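Local atomic coordinates of cyclase (Streptomyces sp. R1128, PDB entry 3TFZ), a protein that probably cyclises and aromatises a nascent polyketide chain in the R1128 biosynthetic pathway, acting as an aromatase/cyclase of the Bet v 1-like superfamily. Residues 21-26 / 155-160; 78-83 / 108-113; 99-102 / 106-109. One frame throughout, in Å; residues are numbered along the deposited sequence.

Contact 1 of 3, residues 21-26 / 155-160; sequences WEVLAD and GEAERR
V23, on the short helix 17-25, turns toward the long helix 131-164, where its methyls meet E156, A157 and R160. Beyond CB the valine forks. CG1, anti to the backbone N (chi1 167°), lies against the aliphatic part of E156, 3.8 Å from its CG. CG2 is the busier branch: it sits over the centre of one face of the R160 guanidinium, 3.8 Å from CZ, and also approaches A157 CB at 4.4 Å. The small A157 leaves room for the methyl beside the helix backbone. The guanidinium is held for this role by E156, whose OE2 takes both R160 NE (2.7 Å) and R160 NH2 (2.9 Å), side-on and in the plane of the arginine. E156 OE1 receives R159 NH1 at 2.7 Å through its anti lone pair. Without the carboxylate, as with an alanine here, both arginines would probably lose their partner and the R160 guanidinium would be free to swing off V23. The chemistry is therefore divided: charges are paired within one helix, while the guanidinium face, with no N-H to offer in that direction, and the methylenes of E156 give the valine a surface to pack on, so between these two segments the direct contact is van der Waals.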
ATOM      1  N   TRP A  21      -0.872 -12.304  12.319  1.00 17.09           N
ATOM      2  CA  TRP A  21       0.266 -13.171  12.262  1.00 17.01           C
ATOM      3  C   TRP A  21      -0.238 -14.632  12.116  1.00 18.22           C
ATOM      4  O   TRP A  21       0.215 -15.340  11.209  1.00 17.12           O
ATOM      5  CB  TRP A  21       1.144 -13.025  13.531  1.00 19.20           C
ATOM      6  CG  TRP A  21       2.266 -14.069  13.456  1.00 20.30           C
ATOM      7  CD1 TRP A  21       2.407 -15.220  14.204  1.00 21.15           C
ATOM      8  CD2 TRP A  21       3.332 -14.066  12.500  1.00 21.04           C
ATOM      9  NE1 TRP A  21       3.527 -15.920  13.766  1.00 21.41           N
ATOM     10  CE2 TRP A  21       4.072 -15.255  12.686  1.00 20.75           C
ATOM     11  CE3 TRP A  21       3.736 -13.145  11.485  1.00 22.60           C
ATOM     12  CZ2 TRP A  21       5.212 -15.557  11.901  1.00 16.62           C
ATOM     13  CZ3 TRP A  21       4.813 -13.423  10.752  1.00 18.03           C
ATOM     14  CH2 TRP A  21       5.585 -14.609  10.989  1.00 19.94           C
ATOM     15  N   GLU A  22      -1.144 -15.072  13.022  1.00 18.19           N
ATOM     16  CA  GLU A  22      -1.674 -16.402  12.982  1.00 20.10           C
ATOM     17  C   GLU A  22      -2.232 -16.824  11.622  1.00 19.15           C
ATOM     18  O   GLU A  22      -2.046 -17.960  11.259  1.00 19.54           O
ATOM     19  CB  GLU A  22      -2.714 -16.644  14.070  1.00 21.89           C
ATOM     20  CG  GLU A  22      -2.106 -16.641  15.503  1.00 31.75           C
ATOM     21  CD  GLU A  22      -3.173 -16.773  16.551  1.00 44.29           C
ATOM     22  OE1 GLU A  22      -4.284 -17.252  16.153  1.00 47.86           O
ATOM     23  OE2 GLU A  22      -2.911 -16.409  17.756  1.00 49.43           O
ATOM     24  N   VAL A  23      -2.949 -15.934  10.918  1.00 17.48           N
ATOM     25  CA  VAL A  23      -3.483 -16.207   9.614  1.00 18.05           C
ATOM     26  C   VAL A  23      -2.286 -16.313   8.562  1.00 19.62           C
ATOM     27  O   VAL A  23      -2.242 -17.245   7.728  1.00 20.14           O
ATOM     28  CB  VAL A  23      -4.502 -15.100   9.243  1.00 17.16           C
ATOM     29  CG1 VAL A  23      -4.921 -15.074   7.766  1.00 14.35           C
ATOM     30  CG2 VAL A  23      -5.753 -15.139  10.190  1.00 17.54           C
ATOM     31  N   LEU A  24      -1.328 -15.383   8.613  1.00 17.68           N
ATOM     32  CA  LEU A  24      -0.215 -15.452   7.733  1.00 17.06           C
ATOM     33  C   LEU A  24       0.591 -16.718   7.917  1.00 16.37           C
ATOM     34  O   LEU A  24       0.924 -17.300   6.897  1.00 14.98           O
ATOM     35  CB  LEU A  24       0.752 -14.202   7.882  1.00 18.79           C
ATOM     36  CG  LEU A  24       0.197 -12.811   7.528  1.00 18.78           C
ATOM     37  CD1 LEU A  24       1.155 -11.775   7.943  1.00 16.49           C
ATOM     38  CD2 LEU A  24      -0.088 -12.764   6.062  1.00 10.56           C
ATOM     39  N   ALA A  25       0.978 -17.067   9.180  1.00 16.66           N
ATOM     40  CA  ALA A  25       1.808 -18.234   9.505  1.00 16.97           C
ATOM     41  C   ALA A  25       1.217 -19.607   9.083  1.00 18.64           C
ATOM     42  O   ALA A  25       2.006 -20.595   8.864  1.00 19.67           O
ATOM     43  CB  ALA A  25       2.250 -18.304  10.995  1.00 15.50           C
ATOM     44  N   ASP A  26      -0.113 -19.735   9.037  1.00 16.43           N
ATOM     45  CA  ASP A  26      -0.691 -21.094   8.826  1.00 17.77           C
ATOM     46  C   ASP A  26      -0.898 -21.351   7.320  1.00 18.31           C
ATOM     47  O   ASP A  26      -2.044 -21.261   6.825  1.00 16.85           O
ATOM     48  CB  ASP A  26      -1.991 -21.136   9.652  1.00 19.78           C
ATOM     49  CG  ASP A  26      -2.756 -22.500   9.595  1.00 24.80           C
ATOM     50  OD1 ASP A  26      -2.163 -23.542   9.212  1.00 29.04           O
ATOM     51  OD2 ASP A  26      -4.005 -22.471   9.907  1.00 32.38           O
ATOM     52  N   GLY A 155      -9.921 -10.162   5.105  1.00 17.61           N
ATOM     53  CA  GLY A 155     -11.251 -10.774   5.230  1.00 17.00           C
ATOM     54  C   GLY A 155     -11.185 -11.876   6.313  1.00 17.93           C
ATOM     55  O   GLY A 155     -12.038 -11.952   7.195  1.00 17.94           O
ATOM     56  N   GLU A 156     -10.151 -12.684   6.249  1.00 16.69           N
ATOM     57  CA  GLU A 156      -9.970 -13.808   7.154  1.00 18.22           C
ATOM     58  C   GLU A 156      -9.683 -13.421   8.600  1.00 18.02           C
ATOM     59  O   GLU A 156     -10.192 -14.052   9.552  1.00 19.53           O
ATOM     60  CB  GLU A 156      -8.871 -14.731   6.634  1.00 18.30           C
ATOM     61  CG  GLU A 156      -8.613 -15.937   7.547  1.00 19.02           C
ATOM     62  CD  GLU A 156      -9.792 -16.882   7.740  1.00 20.53           C
ATOM     63  OE1 GLU A 156     -10.789 -16.850   6.984  1.00 20.29           O
ATOM     64  OE2 GLU A 156      -9.722 -17.711   8.679  1.00 24.45           O
ATOM     65  N   ALA A 157      -8.830 -12.423   8.794  1.00 17.29           N
ATOM     66  CA  ALA A 157      -8.524 -11.988  10.148  1.00 16.79           C
ATOM     67  C   ALA A 157      -9.774 -11.351  10.780  1.00 15.75           C
ATOM     68  O   ALA A 157     -10.067 -11.537  11.984  1.00 18.40           O
ATOM     69  CB  ALA A 157      -7.245 -10.983  10.181  1.00 16.11           C
ATOM     70  N   GLU A 158     -10.467 -10.548  10.008  1.00 15.27           N
ATOM     71  CA  GLU A 158     -11.668  -9.861  10.503  1.00 17.16           C
ATOM     72  C   GLU A 158     -12.874 -10.880  10.788  1.00 17.78           C
ATOM     73  O   GLU A 158     -13.541 -10.777  11.816  1.00 19.39           O
ATOM     74  CB  GLU A 158     -12.045  -8.711   9.561  1.00 17.13           C
ATOM     75  CG  GLU A 158     -10.978  -7.660   9.403  1.00 19.49           C
ATOM     76  CD  GLU A 158     -11.400  -6.458   8.524  1.00 20.23           C
ATOM     77  OE1 GLU A 158     -12.517  -6.497   8.005  1.00 23.60           O
ATOM     78  OE2 GLU A 158     -10.607  -5.503   8.291  1.00 19.86           O
ATOM     79  N   ARG A 159     -13.120 -11.836   9.887  1.00 16.08           N
ATOM     80  CA  ARG A 159     -13.914 -13.046  10.123  1.00 18.49           C
ATOM     81  C   ARG A 159     -13.654 -13.694  11.492  1.00 19.22           C
ATOM     82  O   ARG A 159     -14.570 -14.168  12.124  1.00 21.67           O
ATOM     83  CB  ARG A 159     -13.404 -14.052   9.111  1.00 18.05           C
ATOM     84  CG  ARG A 159     -14.277 -15.072   8.783  1.00 21.93           C
ATOM     85  CD  ARG A 159     -13.969 -15.782   7.402  1.00 22.61           C
ATOM     86  NE  ARG A 159     -14.181 -14.893   6.264  1.00 23.61           N
ATOM     87  CZ  ARG A 159     -13.340 -14.734   5.219  1.00 25.75           C
ATOM     88  NH1 ARG A 159     -12.188 -15.453   5.096  1.00 20.60           N
ATOM     89  NH2 ARG A 159     -13.688 -13.865   4.246  1.00 23.53           N
ATOM     90  N   ARG A 160     -12.387 -13.858  11.858  1.00 18.78           N
ATOM     91  CA  ARG A 160     -11.963 -14.433  13.117  1.00 22.49           C
ATOM     92  C   ARG A 160     -12.200 -13.571  14.355  1.00 23.90           C
ATOM     93  O   ARG A 160     -12.494 -14.101  15.407  1.00 27.49           O
ATOM     94  CB  ARG A 160     -10.478 -14.844  13.079  1.00 23.45           C
ATOM     95  CG  ARG A 160     -10.219 -15.874  12.035  1.00 23.34           C
ATOM     96  CD  ARG A 160      -8.993 -16.606  12.331  1.00 26.20           C
ATOM     97  NE  ARG A 160      -8.643 -17.401  11.151  1.00 29.91           N
ATOM     98  CZ  ARG A 160      -7.638 -18.290  11.095  1.00 33.80           C
ATOM     99  NH1 ARG A 160      -6.812 -18.489  12.146  1.00 33.51           N
ATOM    100  NH2 ARG A 160      -7.452 -18.972   9.977  1.00 24.23           N
TER

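Contact 2 of 3, residues 78-83 / 108-113; sequences IAYRQL and LVLTHD. With CXS (3-cyclohexyl-1-propylsulfonic acid), chain H.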
ATOM      1  N   ILE A  78       7.229 -12.301   7.154  1.00 16.12           N
ATOM      2  CA  ILE A  78       7.520 -13.540   6.469  1.00 14.88           C
ATOM      3  C   ILE A  78       8.225 -13.165   5.209  1.00 15.69           C
ATOM      4  O   ILE A  78       7.610 -12.500   4.385  1.00 16.94           O
ATOM      5  CB  ILE A  78       6.278 -14.392   6.172  1.00 16.14           C
ATOM      6  CG1 ILE A  78       5.471 -14.729   7.472  1.00 14.33           C
ATOM      7  CG2 ILE A  78       6.711 -15.672   5.338  1.00 15.34           C
ATOM      8  CD1 ILE A  78       4.105 -15.344   7.221  1.00 12.13           C
ATOM      9  N   ALA A  79       9.533 -13.468   5.114  1.00 15.96           N
ATOM     10  CA  ALA A  79      10.344 -13.349   3.879  1.00 16.21           C
ATOM     11  C   ALA A  79      10.071 -14.608   3.002  1.00 15.84           C
ATOM     12  O   ALA A  79      10.099 -15.747   3.480  1.00 14.10           O
ATOM     13  CB  ALA A  79      11.876 -13.273   4.208  1.00 14.94           C
ATOM     14  N   TYR A  80       9.736 -14.389   1.732  1.00 15.30           N
ATOM     15  CA  TYR A  80       9.509 -15.498   0.800  1.00 14.79           C
ATOM     16  C   TYR A  80      10.500 -15.386  -0.362  1.00 15.39           C
ATOM     17  O   TYR A  80      10.878 -14.300  -0.720  1.00 16.17           O
ATOM     18  CB  TYR A  80       7.990 -15.644   0.380  1.00 11.00           C
ATOM     19  CG  TYR A  80       7.527 -14.551  -0.545  1.00 14.35           C
ATOM     20  CD1 TYR A  80       7.681 -14.687  -1.915  1.00 13.15           C
ATOM     21  CD2 TYR A  80       6.905 -13.346  -0.038  1.00  6.28           C
ATOM     22  CE1 TYR A  80       7.307 -13.657  -2.782  1.00 14.90           C
ATOM     23  CE2 TYR A  80       6.590 -12.367  -0.849  1.00 12.08           C
ATOM     24  CZ  TYR A  80       6.775 -12.515  -2.230  1.00 15.90           C
ATOM     25  OH  TYR A  80       6.382 -11.523  -3.043  1.00 18.16           O
ATOM     26  N   ARG A  81      10.949 -16.525  -0.925  1.00 18.34           N
ATOM     27  CA  ARG A  81      11.743 -16.572  -2.187  1.00 19.78           C
ATOM     28  C   ARG A  81      11.183 -17.821  -2.896  1.00 21.08           C
ATOM     29  O   ARG A  81      11.034 -18.877  -2.288  1.00 18.87           O
ATOM     30  CB  ARG A  81      13.268 -16.682  -1.921  1.00 20.56           C
ATOM     31  CG  ARG A  81      14.256 -16.545  -3.126  1.00 27.35           C
ATOM     32  CD  ARG A  81      15.772 -17.022  -2.945  1.00 37.96           C
ATOM     33  NE  ARG A  81      16.819 -16.363  -3.826  1.00 50.92           N
ATOM     34  CZ  ARG A  81      16.981 -16.434  -5.199  1.00 58.71           C
ATOM     35  NH1 ARG A  81      16.159 -17.136  -6.020  1.00 58.56           N
ATOM     36  NH2 ARG A  81      17.997 -15.767  -5.801  1.00 56.34           N
ATOM     37  N   GLN A  82      10.789 -17.680  -4.181  1.00 19.89           N
ATOM     38  CA  GLN A  82      10.296 -18.801  -4.973  1.00 20.46           C
ATOM     39  C   GLN A  82      11.503 -19.607  -5.528  1.00 21.16           C
ATOM     40  O   GLN A  82      12.359 -18.993  -6.101  1.00 22.13           O
ATOM     41  CB  GLN A  82       9.388 -18.264  -6.095  1.00 17.58           C
ATOM     42  CG  GLN A  82       8.135 -17.764  -5.498  1.00 20.27           C
ATOM     43  CD  GLN A  82       7.063 -17.566  -6.546  1.00 23.08           C
ATOM     44  OE1 GLN A  82       7.306 -17.698  -7.780  1.00 21.55           O
ATOM     45  NE2 GLN A  82       5.867 -17.259  -6.077  1.00 19.36           N
ATOM     46  N   LEU A  83      11.558 -20.918  -5.273  1.00 23.60           N
ATOM     47  CA  LEU A  83      12.644 -21.848  -5.675  1.00 28.17           C
ATOM     48  C   LEU A  83      12.344 -22.516  -7.013  1.00 30.33           C
ATOM     49  O   LEU A  83      13.225 -23.099  -7.633  1.00 34.29           O
ATOM     50  CB  LEU A  83      12.864 -22.951  -4.625  1.00 28.57           C
ATOM     51  CG  LEU A  83      13.157 -22.439  -3.203  1.00 30.41           C
ATOM     52  CD1 LEU A  83      13.471 -23.618  -2.258  1.00 27.05           C
ATOM     53  CD2 LEU A  83      14.271 -21.288  -3.181  1.00 23.57           C
ATOM     54  N   LEU A 108      -1.061  -3.949   7.178  1.00 14.47           N
ATOM     55  CA  LEU A 108      -0.608  -5.166   6.500  1.00 14.55           C
ATOM     56  C   LEU A 108       0.090  -4.791   5.144  1.00 14.07           C
ATOM     57  O   LEU A 108      -0.487  -4.149   4.279  1.00 15.69           O
ATOM     58  CB  LEU A 108      -1.785  -6.200   6.284  1.00 13.13           C
ATOM     59  CG  LEU A 108      -1.318  -7.519   5.625  1.00 14.35           C
ATOM     60  CD1 LEU A 108      -0.282  -8.340   6.516  1.00 13.79           C
ATOM     61  CD2 LEU A 108      -2.495  -8.422   5.347  1.00 16.23           C
ATOM     62  N   VAL A 109       1.334  -5.217   5.006  1.00 13.06           N
ATOM     63  CA  VAL A 109       2.126  -4.986   3.850  1.00 13.46           C
ATOM     64  C   VAL A 109       2.655  -6.277   3.159  1.00 13.69           C
ATOM     65  O   VAL A 109       3.125  -7.216   3.797  1.00 12.73           O
ATOM     66  CB  VAL A 109       3.329  -4.052   4.195  1.00 12.70           C
ATOM     67  CG1 VAL A 109       4.174  -3.710   2.900  1.00 13.52           C
ATOM     68  CG2 VAL A 109       2.805  -2.755   4.824  1.00 13.05           C
ATOM     69  N   LEU A 110       2.609  -6.229   1.819  1.00 15.94           N
ATOM     70  CA  LEU A 110       3.086  -7.288   0.937  1.00 14.33           C
ATOM     71  C   LEU A 110       3.977  -6.577  -0.159  1.00 14.55           C
ATOM     72  O   LEU A 110       3.495  -5.679  -0.816  1.00 12.41           O
ATOM     73  CB  LEU A 110       1.922  -8.055   0.316  1.00 10.02           C
ATOM     74  CG  LEU A 110       2.324  -9.139  -0.678  1.00 11.32           C
ATOM     75  CD1 LEU A 110       3.280 -10.132  -0.055  1.00 10.45           C
ATOM     76  CD2 LEU A 110       1.090  -9.875  -1.175  1.00 12.37           C
ATOM     77  N   THR A 111       5.270  -7.009  -0.254  1.00 13.94           N
ATOM     78  CA  THR A 111       6.249  -6.556  -1.253  1.00 13.03           C
ATOM     79  C   THR A 111       6.523  -7.681  -2.235  1.00 14.16           C
ATOM     80  O   THR A 111       6.278  -8.879  -1.978  1.00 12.54           O
ATOM     81  CB  THR A 111       7.620  -5.997  -0.694  1.00 11.52           C
ATOM     82  OG1 THR A 111       8.381  -7.062  -0.234  1.00 14.03           O
ATOM     83  CG2 THR A 111       7.487  -5.017   0.499  1.00  8.03           C
ATOM     84  N   HIS A 112       6.970  -7.245  -3.424  1.00 15.31           N
ATOM     85  CA  HIS A 112       7.385  -8.173  -4.490  1.00 12.92           C
ATOM     86  C   HIS A 112       8.613  -7.670  -5.130  1.00 12.81           C
ATOM     87  O   HIS A 112       8.600  -6.539  -5.564  1.00 13.48           O
ATOM     88  CB  HIS A 112       6.335  -8.308  -5.590  1.00 10.80           C
ATOM     89  CG  HIS A 112       5.123  -9.050  -5.153  1.00 13.20           C
ATOM     90  ND1 HIS A 112       4.054  -8.434  -4.535  1.00 10.76           N
ATOM     91  CD2 HIS A 112       4.763 -10.344  -5.304  1.00 12.28           C
ATOM     92  CE1 HIS A 112       3.113  -9.321  -4.268  1.00  5.35           C
ATOM     93  NE2 HIS A 112       3.499 -10.484  -4.762  1.00 10.04           N
ATOM     94  N   ASP A 113       9.624  -8.539  -5.262  1.00 12.57           N
ATOM     95  CA  ASP A 113      10.851  -8.250  -6.017  1.00 15.39           C
ATOM     96  C   ASP A 113      10.836  -9.316  -7.111  1.00 16.72           C
ATOM     97  O   ASP A 113      10.790 -10.526  -6.801  1.00 17.87           O
ATOM     98  CB  ASP A 113      12.133  -8.351  -5.135  1.00 16.56           C
ATOM     99  CG  ASP A 113      12.158  -7.209  -4.025  1.00 20.47           C
ATOM    100  OD1 ASP A 113      12.206  -6.029  -4.475  1.00 20.42           O
ATOM    101  OD2 ASP A 113      12.023  -7.484  -2.779  1.00 16.90           O
TER
HETATM  102  S   CXS H 171       4.656 -17.138  -2.242  1.00 31.63           S
HETATM  103  O1  CXS H 171       5.512 -17.261  -3.438  1.00 27.41           O
HETATM  104  O2  CXS H 171       5.367 -17.524  -0.977  1.00 30.56           O
HETATM  105  O3  CXS H 171       3.505 -18.022  -2.508  1.00 36.64           O
HETATM  106  C1  CXS H 171       3.921 -15.642  -1.947  1.00 31.37           C
HETATM  107  C2  CXS H 171       3.140 -15.147  -3.130  1.00 31.26           C
HETATM  108  C3  CXS H 171       3.501 -13.746  -3.494  1.00 34.05           C
HETATM  109  N   CXS H 171       2.487 -13.234  -4.417  1.00 37.36           N
HETATM  110  C4  CXS H 171       2.283 -13.819  -5.751  1.00 39.29           C
HETATM  111  C5  CXS H 171       3.423 -14.678  -6.254  1.00 38.53           C
HETATM  112  C6  CXS H 171       3.833 -14.219  -7.670  1.00 41.64           C
HETATM  113  C7  CXS H 171       2.771 -14.372  -8.746  1.00 37.58           C
HETATM  114  C8  CXS H 171       1.578 -13.650  -8.141  1.00 41.98           C
HETATM  115  C9  CXS H 171       2.047 -12.829  -6.914  1.00 40.91           C
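Within the curved antiparallel sheet of the helix-grip fold, Y80 of strand 77-82 reaches past the intervening strand 89-100 to T111 and H112 of strand 105-116. The tyrosine is long enough to span the gap, the axes of 78-82 and 108-113 approaching to 9.2 Å. Its chi1 of 72° sets CG between the backbone N and the carbonyl carbon, and from there the ring extends across to the other strand. At its tip OH donates to T111 O, 2.9 Å away, in the carbonyl plane and on a lone pair. The same oxygen lies over one face of the H112 imidazole, 3.0 Å from CD2, while L110 CD1 packs 4.1 Å from Y80 CE2. One face of the phenol carries the bound cyclohexyl-propylsulfonate, with its C1 above the ring centre. H112 NE2 accepts a hydrogen bond from the ligand N (3.0 Å), which meets the imidazole at its edge, and Q82 NE2 gives a nearly straight bond of 2.7 Å (171°) to sulfonate O1. W65 and S67 bind the ligand too. The ligand probably came from the crystallisation liquor, yet it marks a polar and aromatic pocket between sheet and long helix, the cavity in which Bet v 1-like proteins typically hold their ligands.

Contact 3 of 3, residues 99-102 / 106-109; sequences FTLD and TQLV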
ATOM      1  N   PHE A  99       2.237  -4.464  10.960  1.00 17.99           N
ATOM      2  CA  PHE A  99       2.605  -3.529  11.972  1.00 14.80           C
ATOM      3  C   PHE A  99       1.400  -3.289  12.913  1.00 16.66           C
ATOM      4  O   PHE A  99       0.272  -3.199  12.461  1.00 16.36           O
ATOM      5  CB  PHE A  99       2.999  -2.237  11.328  1.00 11.22           C
ATOM      6  CG  PHE A  99       4.192  -2.356  10.363  1.00 10.62           C
ATOM      7  CD1 PHE A  99       5.456  -2.101  10.803  1.00  7.97           C
ATOM      8  CD2 PHE A  99       4.003  -2.539   8.989  1.00  6.95           C
ATOM      9  CE1 PHE A  99       6.509  -2.194   9.936  1.00  9.97           C
ATOM     10  CE2 PHE A  99       4.990  -2.591   8.171  1.00 10.01           C
ATOM     11  CZ  PHE A  99       6.302  -2.394   8.648  1.00  9.00           C
ATOM     12  N   THR A 100       1.636  -3.296  14.234  1.00 17.59           N
ATOM     13  CA  THR A 100       0.699  -2.743  15.187  1.00 17.89           C
ATOM     14  C   THR A 100       0.422  -1.253  14.878  1.00 20.03           C
ATOM     15  O   THR A 100       1.385  -0.385  14.898  1.00 21.46           O
ATOM     16  CB  THR A 100       1.324  -2.844  16.597  1.00 18.12           C
ATOM     17  OG1 THR A 100       1.379  -4.235  16.934  1.00 16.88           O
ATOM     18  CG2 THR A 100       0.495  -2.181  17.546  1.00 12.54           C
ATOM     19  N   LEU A 101      -0.848  -0.957  14.574  1.00 20.63           N
ATOM     20  CA  LEU A 101      -1.309   0.396  14.380  1.00 22.45           C
ATOM     21  C   LEU A 101      -1.934   0.819  15.723  1.00 26.27           C
ATOM     22  O   LEU A 101      -1.542   1.828  16.343  1.00 29.13           O
ATOM     23  CB  LEU A 101      -2.305   0.431  13.206  1.00 22.69           C
ATOM     24  CG  LEU A 101      -2.972   1.779  12.830  1.00 24.02           C
ATOM     25  CD1 LEU A 101      -1.992   2.964  12.586  1.00 21.94           C
ATOM     26  CD2 LEU A 101      -3.788   1.567  11.614  1.00 25.53           C
ATOM     27  N   ASP A 102      -2.879   0.037  16.229  1.00 25.69           N
ATOM     28  CA  ASP A 102      -3.147   0.117  17.627  1.00 28.13           C
ATOM     29  C   ASP A 102      -3.517  -1.280  18.138  1.00 26.82           C
ATOM     30  O   ASP A 102      -3.302  -2.272  17.437  1.00 26.39           O
ATOM     31  CB  ASP A 102      -4.188   1.221  17.885  1.00 30.10           C
ATOM     32  CG  ASP A 102      -5.544   0.916  17.247  1.00 35.63           C
ATOM     33  OD1 ASP A 102      -6.247   1.811  16.705  1.00 38.60           O
ATOM     34  OD2 ASP A 102      -5.897  -0.265  17.277  1.00 41.63           O
ATOM     35  N   THR A 106      -4.159  -3.276  12.449  1.00 19.27           N
ATOM     36  CA  THR A 106      -2.848  -3.729  12.028  1.00 17.94           C
ATOM     37  C   THR A 106      -2.676  -3.125  10.645  1.00 17.30           C
ATOM     38  O   THR A 106      -3.548  -3.197   9.824  1.00 19.30           O
ATOM     39  CB  THR A 106      -2.862  -5.288  11.934  1.00 16.87           C
ATOM     40  OG1 THR A 106      -3.088  -5.838  13.191  1.00 23.58           O
ATOM     41  CG2 THR A 106      -1.598  -5.937  11.432  1.00 17.84           C
ATOM     42  N   GLN A 107      -1.510  -2.584  10.348  1.00 18.04           N
ATOM     43  CA  GLN A 107      -1.166  -2.263   8.965  1.00 16.55           C
ATOM     44  C   GLN A 107      -0.529  -3.537   8.324  1.00 15.72           C
ATOM     45  O   GLN A 107       0.450  -4.093   8.846  1.00 14.22           O
ATOM     46  CB  GLN A 107      -0.145  -1.121   8.956  1.00 16.22           C
ATOM     47  CG  GLN A 107       0.104  -0.422   7.582  1.00 11.86           C
ATOM     48  CD  GLN A 107      -1.045   0.441   7.202  1.00 14.53           C
ATOM     49  OE1 GLN A 107      -1.436   1.367   7.912  1.00 16.91           O
ATOM     50  NE2 GLN A 107      -1.625   0.144   6.060  1.00  9.53           N
ATOM     51  N   LEU A 108      -1.061  -3.949   7.178  1.00 14.47           N
ATOM     52  CA  LEU A 108      -0.608  -5.166   6.500  1.00 14.55           C
ATOM     53  C   LEU A 108       0.090  -4.791   5.144  1.00 14.07           C
ATOM     54  O   LEU A 108      -0.487  -4.149   4.279  1.00 15.69           O
ATOM     55  CB  LEU A 108      -1.785  -6.200   6.284  1.00 13.13           C
ATOM     56  CG  LEU A 108      -1.318  -7.519   5.625  1.00 14.35           C
ATOM     57  CD1 LEU A 108      -0.282  -8.340   6.516  1.00 13.79           C
ATOM     58  CD2 LEU A 108      -2.495  -8.422   5.347  1.00 16.23           C
ATOM     59  N   VAL A 109       1.334  -5.217   5.006  1.00 13.06           N
ATOM     60  CA  VAL A 109       2.126  -4.986   3.850  1.00 13.46           C
ATOM     61  C   VAL A 109       2.655  -6.277   3.159  1.00 13.69           C
ATOM     62  O   VAL A 109       3.125  -7.216   3.797  1.00 12.73           O
ATOM     63  CB  VAL A 109       3.329  -4.052   4.195  1.00 12.70           C
ATOM     64  CG1 VAL A 109       4.174  -3.710   2.900  1.00 13.52           C
ATOM     65  CG2 VAL A 109       2.805  -2.755   4.824  1.00 13.05           C
TER
HETATM   66  O   HOH W   1      -2.363  -4.652  16.240  1.00 19.51           O
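F99 and Q107 form a hydrogen-bonded antiparallel pair: F99 N donates to Q107 O at 2.8 Å with an angle of 165°, and Q107 N returns a bond to F99 O at 2.8 Å, bent to 144°. F99 O also takes a CA-H contact from T106 CA, 3.2 Å away. Next along, T100 and T106 make a non-hydrogen-bonded pair, after which L101 and D102 both face R105 in a classic beta bulge. A water donates to D102 O (2.8 Å) and weakly to T106 OG1, whose main partner is A15 O. The beta-branched T106 suits a strand here: with CG2 anti to the backbone N and OG1 beside it, the methyl lies 3.5 Å from F99 O while the hydroxyl turns to A15. The side chains of F99 and Q107 share a face of the sheet, CB to CB 4.1 Å. The phenyl ring runs on along the strand, and its edge atom CE2 meets V109 CG2 at 4.0 Å, obliquely, the phenyl edge beside one methyl of the valine. That face is part of the dimer interface. F99 meets F99 of the second subunit with ring planes about 25° apart, and Q107, an amide able both to give and to accept, bonds through OE1 to R97 and through NE2 to E8 of that subunit. On the other face, T106 rests on A17 and V20 of helix 17-25, and L108 on L24 and on L150 and V153 of helix 131-164. Strand 5-13 flanks the hairpin beyond 105-116, pairing V13 with T106 and V11 with L108.

Overall arrangement
From the N terminus, edge strand 5-13 leads into helix 17-25, where contact 1 opens; it closes only near the end of helix 131-164, enclosing almost the whole sheet. Contacts 2 and 3 are nested in this loop. Contact 2 begins on strand 77-82, passes over strand 89-100 and ends on 105-116; contact 3 closes the tight hairpin between 89-100 and 105-116. The two share L108 and V109, with centres about 17 Å apart. Helix 17-25 connects contact 1 to the other two: L24 packs on both I78 and L108, and W21 on I78. Contact 1 thus ties the helices together, contact 2 crosses the sheet, and contact 3 forms part of the dimer interface.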